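Local coordinates for protein alpha-14 giardin (Giardia lamblia, PDB 3CHJ) that may serve as a calcium-regulated structural element of the annexin family, linking the phospholipid bilayer to the underlying axoneme, at residues 46-51 / 74-79; 17-22 / 57-62. One frame throughout, in Å; residues are numbered along the deposited sequence.

Contact 1 of 2, residues 46-51 / 74-79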
ATOM      1  N   ASN A  46     -11.264 -12.660  14.383  1.00 19.61           N
ATOM      2  CA  ASN A  46     -11.976 -13.549  15.301  1.00 20.58           C
ATOM      3  C   ASN A  46     -13.425 -13.727  14.878  1.00 20.90           C
ATOM      4  O   ASN A  46     -13.942 -14.851  14.864  1.00 21.35           O
ATOM      5  CB  ASN A  46     -11.914 -13.057  16.747  1.00 21.17           C
ATOM      6  CG  ASN A  46     -12.639 -14.008  17.703  1.00 23.74           C
ATOM      7  OD1 ASN A  46     -13.594 -13.620  18.375  1.00 27.80           O
ATOM      8  ND2 ASN A  46     -12.215 -15.277  17.716  1.00 23.76           N
ATOM      9  N   MET A  47     -14.063 -12.612  14.522  1.00 20.51           N
ATOM     10  CA  MET A  47     -15.441 -12.620  14.047  1.00 20.82           C
ATOM     11  C   MET A  47     -15.593 -13.476  12.787  1.00 21.39           C
ATOM     12  O   MET A  47     -16.554 -14.241  12.665  1.00 21.22           O
ATOM     13  CB  MET A  47     -15.923 -11.183  13.814  1.00 21.17           C
ATOM     14  CG  MET A  47     -17.384 -11.050  13.399  1.00 22.14           C
ATOM     15  SD  MET A  47     -17.584 -11.266  11.635  1.00 24.31           S
ATOM     16  CE  MET A  47     -16.626  -9.869  11.009  1.00 25.27           C
ATOM     17  N   GLN A  48     -14.656 -13.354  11.848  1.00 21.08           N
ATOM     18  CA  GLN A  48     -14.693 -14.192  10.647  1.00 21.98           C
ATOM     19  C   GLN A  48     -14.625 -15.696  10.968  1.00 22.47           C
ATOM     20  O   GLN A  48     -15.377 -16.510  10.401  1.00 22.62           O
ATOM     21  CB  GLN A  48     -13.579 -13.801   9.668  1.00 21.96           C
ATOM     22  CG  GLN A  48     -13.445 -14.777   8.505  1.00 24.92           C
ATOM     23  CD  GLN A  48     -12.837 -14.157   7.279  1.00 28.14           C
ATOM     24  OE1 GLN A  48     -12.586 -12.952   7.238  1.00 31.51           O
ATOM     25  NE2 GLN A  48     -12.609 -14.973   6.254  1.00 30.30           N
ATOM     26  N   ARG A  49     -13.731 -16.055  11.883  1.00 22.66           N
ATOM     27  CA  ARG A  49     -13.597 -17.435  12.324  1.00 23.78           C
ATOM     28  C   ARG A  49     -14.895 -17.904  12.985  1.00 24.53           C
ATOM     29  O   ARG A  49     -15.361 -19.017  12.745  1.00 25.82           O
ATOM     30  CB  ARG A  49     -12.411 -17.571  13.281  1.00 23.16           C
ATOM     31  CG  ARG A  49     -11.046 -17.587  12.595  1.00 22.61           C
ATOM     32  CD  ARG A  49      -9.947 -17.261  13.604  1.00 23.67           C
ATOM     33  NE  ARG A  49      -8.605 -17.357  13.034  1.00 24.13           N
ATOM     34  CZ  ARG A  49      -7.486 -17.226  13.747  1.00 23.33           C
ATOM     35  NH1 ARG A  49      -7.556 -16.996  15.053  1.00 24.00           N
ATOM     36  NH2 ARG A  49      -6.304 -17.338  13.152  1.00 26.46           N
ATOM     37  N   THR A  50     -15.495 -17.033  13.783  1.00 24.94           N
ATOM     38  CA  THR A  50     -16.720 -17.349  14.532  1.00 26.13           C
ATOM     39  C   THR A  50     -17.938 -17.474  13.602  1.00 26.86           C
ATOM     40  O   THR A  50     -18.864 -18.242  13.881  1.00 26.66           O
ATOM     41  CB  THR A  50     -16.958 -16.295  15.638  1.00 26.29           C
ATOM     42  OG1 THR A  50     -15.833 -16.290  16.524  1.00 26.07           O
ATOM     43  CG2 THR A  50     -18.219 -16.593  16.454  1.00 27.86           C
ATOM     44  N   PHE A  51     -17.919 -16.717  12.502  1.00 27.47           N
ATOM     45  CA  PHE A  51     -18.979 -16.759  11.485  1.00 28.06           C
ATOM     46  C   PHE A  51     -19.281 -18.187  11.031  1.00 29.40           C
ATOM     47  O   PHE A  51     -20.448 -18.594  10.963  1.00 29.07           O
ATOM     48  CB  PHE A  51     -18.578 -15.907  10.274  1.00 27.09           C
ATOM     49  CG  PHE A  51     -19.691 -15.699   9.273  1.00 26.00           C
ATOM     50  CD1 PHE A  51     -20.516 -14.583   9.360  1.00 24.46           C
ATOM     51  CD2 PHE A  51     -19.901 -16.610   8.241  1.00 23.70           C
ATOM     52  CE1 PHE A  51     -21.543 -14.379   8.441  1.00 24.35           C
ATOM     53  CE2 PHE A  51     -20.937 -16.419   7.318  1.00 24.57           C
ATOM     54  CZ  PHE A  51     -21.752 -15.302   7.422  1.00 24.68           C
ATOM     55  N   LEU A  74     -12.590  -6.896  -1.429  1.00 12.24           N
ATOM     56  CA  LEU A  74     -12.291  -5.814  -0.505  1.00 11.86           C
ATOM     57  C   LEU A  74     -12.627  -6.185   0.930  1.00 12.23           C
ATOM     58  O   LEU A  74     -11.770  -6.074   1.816  1.00 12.15           O
ATOM     59  CB  LEU A  74     -13.061  -4.546  -0.923  1.00 12.01           C
ATOM     60  CG  LEU A  74     -12.957  -3.340   0.015  1.00 11.41           C
ATOM     61  CD1 LEU A  74     -11.481  -2.833   0.041  1.00 11.66           C
ATOM     62  CD2 LEU A  74     -13.898  -2.272  -0.483  1.00 13.20           C
ATOM     63  N   VAL A  75     -13.863  -6.640   1.163  1.00 12.15           N
ATOM     64  CA  VAL A  75     -14.288  -7.005   2.523  1.00 12.65           C
ATOM     65  C   VAL A  75     -13.374  -8.073   3.130  1.00 12.44           C
ATOM     66  O   VAL A  75     -12.965  -7.971   4.288  1.00 12.89           O
ATOM     67  CB  VAL A  75     -15.780  -7.457   2.534  1.00 13.84           C
ATOM     68  CG1 VAL A  75     -16.171  -8.070   3.863  1.00 14.84           C
ATOM     69  CG2 VAL A  75     -16.677  -6.263   2.219  1.00 15.90           C
ATOM     70  N   LEU A  76     -13.043  -9.107   2.358  1.00 12.76           N
ATOM     71  CA  LEU A  76     -12.158 -10.167   2.886  1.00 13.12           C
ATOM     72  C   LEU A  76     -10.793  -9.613   3.286  1.00 13.52           C
ATOM     73  O   LEU A  76     -10.231 -10.043   4.300  1.00 14.82           O
ATOM     74  CB  LEU A  76     -12.021 -11.312   1.889  1.00 13.97           C
ATOM     75  CG  LEU A  76     -13.327 -12.093   1.709  1.00 14.29           C
ATOM     76  CD1 LEU A  76     -13.201 -13.090   0.557  1.00 15.30           C
ATOM     77  CD2 LEU A  76     -13.784 -12.791   2.983  1.00 16.87           C
ATOM     78  N   MET A  77     -10.293  -8.635   2.533  1.00 12.74           N
ATOM     79  CA  MET A  77      -8.993  -8.023   2.852  1.00 13.59           C
ATOM     80  C   MET A  77      -9.080  -7.253   4.163  1.00 13.25           C
ATOM     81  O   MET A  77      -8.086  -7.142   4.902  1.00 13.93           O
ATOM     82  CB  MET A  77      -8.551  -7.071   1.747  1.00 13.77           C
ATOM     83  CG  MET A  77      -8.113  -7.722   0.441  1.00 16.13           C
ATOM     84  SD  MET A  77      -7.338  -6.426  -0.582  1.00 16.52           S
ATOM     85  CE  MET A  77      -7.263  -7.238  -2.198  1.00 18.45           C
ATOM     86  N   LEU A  78     -10.256  -6.709   4.444  1.00 12.66           N
ATOM     87  CA  LEU A  78     -10.416  -5.837   5.611  1.00 13.42           C
ATOM     88  C   LEU A  78     -10.465  -6.617   6.897  1.00 14.98           C
ATOM     89  O   LEU A  78     -10.130  -6.067   7.958  1.00 15.94           O
ATOM     90  CB  LEU A  78     -11.685  -4.989   5.488  1.00 13.72           C
ATOM     91  CG  LEU A  78     -11.733  -4.004   4.323  1.00 12.20           C
ATOM     92  CD1 LEU A  78     -13.137  -3.409   4.230  1.00 14.16           C
ATOM     93  CD2 LEU A  78     -10.663  -2.903   4.478  1.00 14.86           C
ATOM     94  N   TYR A  79     -10.873  -7.881   6.838  1.00 14.93           N
ATOM     95  CA  TYR A  79     -11.108  -8.621   8.086  1.00 16.19           C
ATOM     96  C   TYR A  79      -9.881  -9.457   8.489  1.00 17.78           C
ATOM     97  O   TYR A  79      -9.984 -10.414   9.251  1.00 19.48           O
ATOM     98  CB  TYR A  79     -12.393  -9.473   7.995  1.00 16.10           C
ATOM     99  CG  TYR A  79     -13.712  -8.714   7.836  1.00 15.26           C
ATOM    100  CD1 TYR A  79     -13.802  -7.329   8.002  1.00 16.37           C
ATOM    101  CD2 TYR A  79     -14.886  -9.407   7.577  1.00 17.74           C
ATOM    102  CE1 TYR A  79     -15.019  -6.657   7.868  1.00 15.40           C
ATOM    103  CE2 TYR A  79     -16.100  -8.756   7.429  1.00 15.80           C
ATOM    104  CZ  TYR A  79     -16.176  -7.382   7.596  1.00 15.81           C
ATOM    105  OH  TYR A  79     -17.399  -6.742   7.443  1.00 16.60           O
TER
HETATM  106  O   HOH W   1     -10.860 -12.289   5.604  1.00 20.64           O
HETATM  107  O   HOH W   2      -9.787 -13.042   8.520  1.00 25.86           O
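M47 and Q48, neighbours on helix 41-55, both reach Y79, the first residue beyond helix 69-78 to abandon helical geometry. The apolar part belongs to M47. Its chain bends at chi2 (-84°) and again at chi3 (-63°), which brings the methyl CE over one face of the phenol ring, 4.1 Å from the centroid. This is a CH-pi contact, with CE displaced toward the CE2 side of the rim; CE2 itself is 3.8 Å from M47 CE. The opposite face of the ring is met by the carbonyl oxygen of V75, four residues earlier, in the last turn of helix 69-78, so the ring lies between a methyl group and a backbone oxygen.

Q48 comes in differently. With an extended chain beyond CG, it carries its amide to the ring's edge, where OE1 stands 3.6 Å from Y79 CB and the amide plane is turned 77° from the ring plane. On the other branch, NE2 lies 4.1 Å from the methyl CD2 of L76, a loose van der Waals contact.

The polar links run through water. One water can donate to Y79 O at 2.7 Å and more weakly to Q48 OE1. A second can donate to L76 O; its approach to Q48 OE1 is too short to take at face value. Each water has other acceptors near it, so neither bridge is certain to use both bonds.

The phenol hydroxyl looks beyond this contact, hydrogen-bonding to L32 O, while L59 of helix 59-64 touches both Q48 and Y79. A buried methionine-tyrosine contact with a partly exposed, water-linked glutamine beside it joins the end of one helix to the flank of another, within the compact helical bundle of the annexin fold.

Contact 2 of 2, residues 17-22 / 57-62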
ATOM      1  N   GLN A  17     -24.289 -11.566  13.240  1.00 22.39           N
ATOM      2  CA  GLN A  17     -25.654 -11.367  12.740  1.00 23.09           C
ATOM      3  C   GLN A  17     -25.763 -10.082  11.915  1.00 22.24           C
ATOM      4  O   GLN A  17     -26.518 -10.027  10.938  1.00 22.33           O
ATOM      5  CB  GLN A  17     -26.703 -11.458  13.864  1.00 24.24           C
ATOM      6  CG  GLN A  17     -26.714 -10.321  14.888  1.00 29.21           C
ATOM      7  CD  GLN A  17     -27.693  -9.187  14.547  1.00 36.39           C
ATOM      8  OE1 GLN A  17     -28.914  -9.387  14.511  1.00 40.47           O
ATOM      9  NE2 GLN A  17     -27.158  -7.987  14.329  1.00 37.33           N
ATOM     10  N   LYS A  18     -24.959  -9.079  12.266  1.00 21.46           N
ATOM     11  CA  LYS A  18     -24.953  -7.829  11.510  1.00 21.31           C
ATOM     12  C   LYS A  18     -24.395  -8.059  10.095  1.00 19.91           C
ATOM     13  O   LYS A  18     -24.876  -7.465   9.114  1.00 19.73           O
ATOM     14  CB  LYS A  18     -24.133  -6.763  12.234  1.00 21.71           C
ATOM     15  CG  LYS A  18     -24.315  -5.381  11.648  1.00 24.82           C
ATOM     16  CD  LYS A  18     -23.572  -4.320  12.463  1.00 28.23           C
ATOM     17  CE  LYS A  18     -23.898  -2.926  11.964  1.00 30.91           C
ATOM     18  NZ  LYS A  18     -23.005  -1.906  12.596  1.00 33.63           N
ATOM     19  N   VAL A  19     -23.368  -8.903  10.007  1.00 19.20           N
ATOM     20  CA  VAL A  19     -22.779  -9.305   8.727  1.00 18.18           C
ATOM     21  C   VAL A  19     -23.805 -10.058   7.863  1.00 18.68           C
ATOM     22  O   VAL A  19     -24.010  -9.724   6.693  1.00 18.26           O
ATOM     23  CB  VAL A  19     -21.488 -10.151   8.938  1.00 17.80           C
ATOM     24  CG1 VAL A  19     -21.000 -10.768   7.629  1.00 18.29           C
ATOM     25  CG2 VAL A  19     -20.389  -9.274   9.572  1.00 17.97           C
ATOM     26  N   VAL A  20     -24.469 -11.042   8.462  1.00 19.66           N
ATOM     27  CA  VAL A  20     -25.557 -11.756   7.792  1.00 20.08           C
ATOM     28  C   VAL A  20     -26.617 -10.788   7.237  1.00 20.43           C
ATOM     29  O   VAL A  20     -26.939 -10.820   6.057  1.00 20.53           O
ATOM     30  CB  VAL A  20     -26.205 -12.775   8.749  1.00 20.66           C
ATOM     31  CG1 VAL A  20     -27.500 -13.325   8.152  1.00 20.91           C
ATOM     32  CG2 VAL A  20     -25.232 -13.904   9.028  1.00 19.58           C
ATOM     33  N   GLU A  21     -27.120  -9.904   8.082  1.00 21.21           N
ATOM     34  CA  GLU A  21     -28.171  -8.984   7.666  1.00 22.46           C
ATOM     35  C   GLU A  21     -27.714  -8.021   6.573  1.00 21.68           C
ATOM     36  O   GLU A  21     -28.475  -7.681   5.667  1.00 22.37           O
ATOM     37  CB  GLU A  21     -28.734  -8.254   8.880  1.00 22.65           C
ATOM     38  CG  GLU A  21     -29.508  -9.213   9.808  1.00 25.39           C
ATOM     39  CD  GLU A  21     -30.102  -8.543  11.028  1.00 25.77           C
ATOM     40  OE1 GLU A  21     -30.096  -7.292  11.108  1.00 32.64           O
ATOM     41  OE2 GLU A  21     -30.597  -9.275  11.919  1.00 30.32           O
ATOM     42  N   ALA A  22     -26.452  -7.613   6.641  1.00 20.68           N
ATOM     43  CA  ALA A  22     -25.886  -6.711   5.649  1.00 20.36           C
ATOM     44  C   ALA A  22     -25.915  -7.285   4.240  1.00 20.36           C
ATOM     45  O   ALA A  22     -26.035  -6.547   3.271  1.00 21.07           O
ATOM     46  CB  ALA A  22     -24.447  -6.329   6.041  1.00 19.79           C
ATOM     47  N   THR A  57     -21.450 -21.873   7.561  1.00 32.79           N
ATOM     48  CA  THR A  57     -20.982 -21.476   6.236  1.00 31.35           C
ATOM     49  C   THR A  57     -19.764 -20.582   6.404  1.00 29.82           C
ATOM     50  O   THR A  57     -19.739 -19.716   7.285  1.00 28.99           O
ATOM     51  CB  THR A  57     -22.069 -20.691   5.461  1.00 31.78           C
ATOM     52  OG1 THR A  57     -23.261 -21.480   5.372  1.00 32.22           O
ATOM     53  CG2 THR A  57     -21.604 -20.347   4.049  1.00 31.92           C
ATOM     54  N   PHE A  58     -18.764 -20.796   5.556  1.00 28.18           N
ATOM     55  CA  PHE A  58     -17.596 -19.936   5.542  1.00 26.67           C
ATOM     56  C   PHE A  58     -17.948 -18.553   5.008  1.00 25.25           C
ATOM     57  O   PHE A  58     -18.787 -18.414   4.111  1.00 23.68           O
ATOM     58  CB  PHE A  58     -16.453 -20.569   4.753  1.00 27.54           C
ATOM     59  CG  PHE A  58     -15.735 -21.648   5.516  1.00 28.39           C
ATOM     60  CD1 PHE A  58     -14.707 -21.326   6.403  1.00 30.59           C
ATOM     61  CD2 PHE A  58     -16.112 -22.980   5.377  1.00 31.45           C
ATOM     62  CE1 PHE A  58     -14.046 -22.330   7.127  1.00 31.01           C
ATOM     63  CE2 PHE A  58     -15.461 -23.993   6.100  1.00 30.79           C
ATOM     64  CZ  PHE A  58     -14.427 -23.661   6.976  1.00 30.63           C
ATOM     65  N   LEU A  59     -17.313 -17.534   5.579  1.00 23.30           N
ATOM     66  CA  LEU A  59     -17.648 -16.162   5.227  1.00 22.10           C
ATOM     67  C   LEU A  59     -17.500 -15.910   3.731  1.00 21.64           C
ATOM     68  O   LEU A  59     -18.372 -15.281   3.119  1.00 21.31           O
ATOM     69  CB  LEU A  59     -16.806 -15.168   6.032  1.00 21.70           C
ATOM     70  CG  LEU A  59     -17.132 -13.689   5.777  1.00 20.67           C
ATOM     71  CD1 LEU A  59     -18.581 -13.356   6.106  1.00 21.09           C
ATOM     72  CD2 LEU A  59     -16.172 -12.806   6.564  1.00 21.51           C
ATOM     73  N   ASP A  60     -16.413 -16.396   3.136  1.00 21.49           N
ATOM     74  CA  ASP A  60     -16.181 -16.141   1.716  1.00 21.77           C
ATOM     75  C   ASP A  60     -17.285 -16.735   0.833  1.00 21.56           C
ATOM     76  O   ASP A  60     -17.762 -16.079  -0.091  1.00 20.38           O
ATOM     77  CB  ASP A  60     -14.761 -16.530   1.268  1.00 23.17           C
ATOM     78  CG  ASP A  60     -14.461 -18.025   1.401  1.00 25.79           C
ATOM     79  OD1 ASP A  60     -15.170 -18.765   2.132  1.00 29.16           O
ATOM     80  OD2 ASP A  60     -13.474 -18.448   0.758  1.00 30.36           O
ATOM     81  N   ALA A  61     -17.731 -17.945   1.168  1.00 21.89           N
ATOM     82  CA  ALA A  61     -18.822 -18.588   0.424  1.00 22.17           C
ATOM     83  C   ALA A  61     -20.130 -17.809   0.529  1.00 22.40           C
ATOM     84  O   ALA A  61     -20.883 -17.707  -0.450  1.00 23.45           O
ATOM     85  CB  ALA A  61     -19.027 -20.020   0.908  1.00 21.85           C
ATOM     86  N   PHE A  62     -20.398 -17.263   1.715  1.00 21.80           N
ATOM     87  CA  PHE A  62     -21.595 -16.452   1.955  1.00 21.50           C
ATOM     88  C   PHE A  62     -21.551 -15.129   1.195  1.00 21.16           C
ATOM     89  O   PHE A  62     -22.541 -14.720   0.566  1.00 20.86           O
ATOM     90  CB  PHE A  62     -21.747 -16.187   3.444  1.00 21.89           C
ATOM     91  CG  PHE A  62     -22.938 -15.362   3.800  1.00 21.58           C
ATOM     92  CD1 PHE A  62     -24.226 -15.872   3.661  1.00 22.77           C
ATOM     93  CD2 PHE A  62     -22.775 -14.080   4.320  1.00 22.94           C
ATOM     94  CE1 PHE A  62     -25.343 -15.093   4.024  1.00 23.70           C
ATOM     95  CE2 PHE A  62     -23.867 -13.304   4.678  1.00 22.15           C
ATOM     96  CZ  PHE A  62     -25.161 -13.807   4.529  1.00 22.29           C
TER
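V19 is the first residue of helix 12-24 in this segment to meet helix 59-64. Its CG1 methyl, set anti to the backbone N (chi1 170°), touches CD1 of L59 at 3.9 Å, and the two side chains cross at about a right angle. L59 lies in the first turn of its helix, just after F58 at the N-cap position, and the tip of its side chain makes the touch. The backbone of V19 takes part as well: its carbonyl oxygen is 4.1 Å from CE2 of F62, near the plane of that ring.

At V20 the phenyl ring of F62 arrives edge first, against backbone more than side chain. CZ of F62 is 3.8 Å from V20 O, which lies in the ring plane, and CE2 is 3.9 Å from V20 CA. The methyl CG1 of V20 is a looser neighbour, 4.3 Å from CZ of F62. F62 achieves this reach because its CG stands anti to the backbone N (chi1 180°), which points the ring toward helix 12-24. Beyond these two segments the ring also meets F51 of helix 41-55, with planes about 45° apart, and H66.

Chemically, the interface has no direct hydrogen bond between the segments; it rests on methyl-methyl contact at V19 and on the F62 ring edge against the backbone of V19 and V20. The carbonyl oxygens of V19 and V20 face the rim of the ring, where the hydrogens carry slight positive charge, so a small electrostatic attraction probably supplements the van der Waals packing.

The centres of contacts 1 and 2 lie about 9 Å apart; their segments alternate along the chain, and the two interfaces touch. F51, on the 46-51 segment though not touching 74-79, makes most of the join, and Q48 adds to it: F51 CZ packs 3.5 Å from F62 CD2, F51 CE1 is 3.7 Å from V19 CG1, and Q48 OE1 is 3.7 Å from L59 CD2. Helix 41-55 thus packs against both helices of contact 2, and helix 59-64 follows it directly in the chain and leads on to helix 69-78. Calcium is bound by other residues, A175, T178, G180, E185 and E224; both contacts are structural packing.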